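PDB 3VF1: 11R-lipoxygenase from Gersemia fruticosa, which probably uses a non-heme iron to insert molecular oxygen into a polyunsaturated fatty acid, in a manner regulated by calcium. Local coordinates for residues 307-315 and 379-390. Residues are numbered along the deposited sequence; the frame is centred on the assembly and turned at random.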
# COMPACT_ATOMS: atom_id res chain seq x y z
N PHE A 307 9.26 -24.56 -11.88
CA PHE A 307 8.82 -23.17 -11.86
C PHE A 307 9.98 -22.26 -12.25
O PHE A 307 11.14 -22.66 -12.18
CB PHE A 307 8.30 -22.80 -10.47
CG PHE A 307 7.12 -23.63 -10.04
CD1 PHE A 307 7.28 -24.95 -9.65
CD2 PHE A 307 5.84 -23.09 -10.04
CE1 PHE A 307 6.20 -25.71 -9.27
CE2 PHE A 307 4.76 -23.85 -9.65
CZ PHE A 307 4.94 -25.16 -9.27
N ILE A 308 9.66 -21.04 -12.67
CA ILE A 308 10.67 -20.13 -13.21
C ILE A 308 10.44 -18.68 -12.80
O ILE A 308 9.30 -18.25 -12.64
CB ILE A 308 10.68 -20.21 -14.75
CG1 ILE A 308 11.81 -19.35 -15.33
CG2 ILE A 308 9.34 -19.77 -15.31
CD1 ILE A 308 12.00 -19.53 -16.82
N THR A 309 11.53 -17.95 -12.62
CA THR A 309 11.48 -16.51 -12.37
C THR A 309 12.26 -15.78 -13.45
O THR A 309 13.49 -15.75 -13.42
CB THR A 309 12.06 -16.15 -10.99
OG1 THR A 309 13.42 -16.59 -10.90
CG2 THR A 309 11.25 -16.79 -9.87
N ASP A 310 11.55 -15.18 -14.40
CA ASP A 310 12.18 -14.51 -15.53
C ASP A 310 12.13 -13.00 -15.35
O ASP A 310 11.06 -12.40 -15.29
CB ASP A 310 11.46 -14.90 -16.83
CG ASP A 310 12.11 -14.31 -18.06
OD1 ASP A 310 12.92 -13.36 -17.92
OD2 ASP A 310 11.82 -14.79 -19.18
N TYR A 311 13.31 -12.38 -15.29
CA TYR A 311 13.40 -10.93 -15.09
C TYR A 311 13.77 -10.21 -16.39
O TYR A 311 14.59 -9.29 -16.39
CB TYR A 311 14.41 -10.62 -13.99
CG TYR A 311 13.97 -11.17 -12.65
CD1 TYR A 311 14.25 -12.48 -12.29
CD2 TYR A 311 13.26 -10.38 -11.76
CE1 TYR A 311 13.83 -12.99 -11.08
CE2 TYR A 311 12.84 -10.88 -10.55
CZ TYR A 311 13.13 -12.18 -10.21
OH TYR A 311 12.71 -12.68 -9.00
N LYS A 312 13.16 -10.64 -17.48
CA LYS A 312 13.36 -10.02 -18.78
C LYS A 312 13.12 -8.51 -18.75
O LYS A 312 13.74 -7.76 -19.50
CB LYS A 312 12.42 -10.66 -19.81
CG LYS A 312 12.52 -10.06 -21.20
CD LYS A 312 11.66 -10.83 -22.19
CE LYS A 312 11.84 -10.30 -23.61
NZ LYS A 312 11.10 -11.12 -24.60
N ILE A 313 12.21 -8.07 -17.88
CA ILE A 313 11.80 -6.67 -17.85
C ILE A 313 12.96 -5.73 -17.52
O ILE A 313 12.91 -4.55 -17.85
CB ILE A 313 10.65 -6.44 -16.85
CG1 ILE A 313 10.07 -5.04 -17.04
CG2 ILE A 313 11.13 -6.64 -15.41
CD1 ILE A 313 8.76 -4.81 -16.30
N LEU A 314 14.01 -6.25 -16.89
CA LEU A 314 15.17 -5.44 -16.55
C LEU A 314 16.02 -5.12 -17.77
O LEU A 314 16.92 -4.28 -17.71
CB LEU A 314 16.03 -6.15 -15.50
CG LEU A 314 15.46 -6.13 -14.08
CD1 LEU A 314 16.26 -7.03 -13.16
CD2 LEU A 314 15.43 -4.70 -13.54
N GLU A 315 15.73 -5.78 -18.89
CA GLU A 315 16.48 -5.57 -20.12
C GLU A 315 16.28 -4.14 -20.62
O GLU A 315 15.15 -3.71 -20.84
CB GLU A 315 16.03 -6.57 -21.18
CG GLU A 315 17.09 -6.89 -22.22
CD GLU A 315 16.74 -8.12 -23.04
OE1 GLU A 315 15.56 -8.52 -23.03
OE2 GLU A 315 17.66 -8.69 -23.68
N LEU A 379 20.64 -13.18 -8.67
CA LEU A 379 19.23 -13.42 -8.96
C LEU A 379 18.35 -12.63 -7.99
O LEU A 379 17.35 -12.04 -8.39
CB LEU A 379 18.91 -14.92 -8.86
CG LEU A 379 17.47 -15.32 -9.18
CD1 LEU A 379 17.12 -15.00 -10.62
CD2 LEU A 379 17.26 -16.80 -8.89
N ARG A 380 18.74 -12.62 -6.72
CA ARG A 380 18.00 -11.89 -5.70
C ARG A 380 18.11 -10.38 -5.92
O ARG A 380 17.16 -9.64 -5.68
CB ARG A 380 18.53 -12.24 -4.30
CG ARG A 380 18.25 -13.67 -3.89
CD ARG A 380 16.77 -13.91 -3.68
NE ARG A 380 16.23 -13.11 -2.58
CZ ARG A 380 14.94 -12.89 -2.38
NH1 ARG A 380 14.03 -13.39 -3.20
NH2 ARG A 380 14.55 -12.15 -1.35
N CYS A 381 19.27 -9.93 -6.37
CA CYS A 381 19.48 -8.51 -6.62
C CYS A 381 18.50 -8.01 -7.67
O CYS A 381 17.91 -6.94 -7.52
CB CYS A 381 20.92 -8.25 -7.07
SG CYS A 381 21.36 -6.49 -7.09
N ALA A 382 18.33 -8.80 -8.73
CA ALA A 382 17.36 -8.47 -9.77
C ALA A 382 15.96 -8.39 -9.17
O ALA A 382 15.19 -7.47 -9.49
CB ALA A 382 17.40 -9.51 -10.87
N ASP A 383 15.64 -9.34 -8.30
CA ASP A 383 14.32 -9.39 -7.68
C ASP A 383 14.07 -8.17 -6.81
O ASP A 383 12.94 -7.68 -6.73
CB ASP A 383 14.17 -10.67 -6.85
CG ASP A 383 12.78 -10.83 -6.27
OD1 ASP A 383 11.88 -11.31 -6.99
OD2 ASP A 383 12.59 -10.49 -5.08
N THR A 384 15.12 -7.67 -6.17
CA THR A 384 15.01 -6.48 -5.33
C THR A 384 14.60 -5.27 -6.17
O THR A 384 13.75 -4.49 -5.75
CB THR A 384 16.33 -6.17 -4.62
OG1 THR A 384 16.66 -7.24 -3.72
CG2 THR A 384 16.22 -4.87 -3.84
N GLN A 385 15.21 -5.13 -7.34
CA GLN A 385 14.88 -4.03 -8.24
C GLN A 385 13.39 -4.10 -8.54
O GLN A 385 12.67 -3.11 -8.47
CB GLN A 385 15.67 -4.12 -9.55
CG GLN A 385 17.15 -4.43 -9.41
CD GLN A 385 17.88 -3.46 -8.50
OE1 GLN A 385 17.96 -2.27 -8.79
NE2 GLN A 385 18.41 -3.97 -7.39
N TYR A 386 12.94 -5.31 -8.88
CA TYR A 386 11.55 -5.55 -9.23
C TYR A 386 10.63 -5.23 -8.05
O TYR A 386 9.61 -4.56 -8.21
CB TYR A 386 11.37 -7.01 -9.65
CG TYR A 386 10.04 -7.32 -10.31
CD1 TYR A 386 8.88 -7.39 -9.56
CD2 TYR A 386 9.96 -7.56 -11.67
CE1 TYR A 386 7.66 -7.68 -10.15
CE2 TYR A 386 8.75 -7.85 -12.28
CZ TYR A 386 7.61 -7.91 -11.51
OH TYR A 386 6.40 -8.19 -12.11
N HIS A 387 10.99 -5.72 -6.87
CA HIS A 387 10.13 -5.55 -5.69
C HIS A 387 9.94 -4.09 -5.30
O HIS A 387 8.82 -3.65 -5.07
CB HIS A 387 10.70 -6.31 -4.50
CG HIS A 387 10.07 -5.93 -3.20
ND1 HIS A 387 10.71 -5.17 -2.25
CD2 HIS A 387 8.83 -6.19 -2.70
CE1 HIS A 387 9.91 -4.99 -1.21
NE2 HIS A 387 8.77 -5.59 -1.46
N GLN A 388 11.04 -3.35 -5.22
CA GLN A 388 11.00 -1.97 -4.75
C GLN A 388 10.20 -1.07 -5.68
O GLN A 388 9.33 -0.32 -5.23
CB GLN A 388 12.41 -1.42 -4.59
CG GLN A 388 13.19 -2.03 -3.44
CD GLN A 388 12.57 -1.72 -2.09
OE1 GLN A 388 11.86 -0.72 -1.93
NE2 GLN A 388 12.84 -2.57 -1.11
N MET A 389 10.49 -1.14 -6.98
CA MET A 389 9.90 -0.21 -7.93
C MET A 389 8.55 -0.66 -8.47
O MET A 389 7.64 0.15 -8.64
CB MET A 389 10.87 0.02 -9.10
CG MET A 389 12.25 0.51 -8.67
SD MET A 389 12.17 1.83 -7.44
CE MET A 389 11.12 3.02 -8.27
N ILE A 390 8.41 -1.95 -8.75
CA ILE A 390 7.19 -2.46 -9.37
C ILE A 390 6.19 -3.01 -8.36
O ILE A 390 5.04 -2.56 -8.30
CB ILE A 390 7.50 -3.55 -10.42
CG1 ILE A 390 8.23 -2.92 -11.62
CG2 ILE A 390 6.22 -4.23 -10.88
CD1 ILE A 390 8.63 -3.91 -12.69
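Tyr311 lies against one side of helix 379-390, part of the long helix 369-410 of the lipoxygenase fold that carries the iron ligands His392 and His397 further along. Segment 307-315 carries strand 306-310 of an antiparallel sheet and then a short 3-10 segment, so the contact joins that sheet to the iron-bearing helix. The CG of Tyr311 stands beside the backbone N (chi1 -64°), and the ring reaches the helix with its hydroxyl at Asp383. The Tyr311 OH donates to Asp383 OD1 at 2.6 Å, approaching on the anti side of the carboxylate and 20° out of its plane. Ring and carboxylate planes stand 87° apart, and OD1 sits at the ring edge, in the ring plane. Asp383 OD2 faces Arg380 NH1 at a long 3.7 Å, well out of the guanidinium plane, a purely electrostatic pairing.

Apolar groups fix the rest of the ring. Ala382 CB covers one face near the rim, 4.2 Å from Tyr311 CG; Tyr386 CB meets the edge, and Leu379 CD1 comes to Tyr311 CE1 at 3.9 Å, the Leu379 and Tyr311 side chains crossing at about a right angle. Phe261 of helix 254-263 also touches Tyr311. From the 3-10 segment, Leu314 divides its methyls: CD1 packs on Ala382 CB at 3.6 Å, while CD2 rests on Gln385 CB, where the Leu314 and Gln385 side chains cross at about a right angle. The Gln385 chain bends at chi2, leading its amide away from segment 307-315, with NE2 hydrogen-bonded to Cys381 O and Thr594 O.

Toward the iron end, Ile313 CG2 touches the edge of the Tyr386 ring at CD2, 4.0 Å away. Ile390 lies over one face of that ring, and its CD1 meets Ile313 CD1 tip to tip at 3.7 Å.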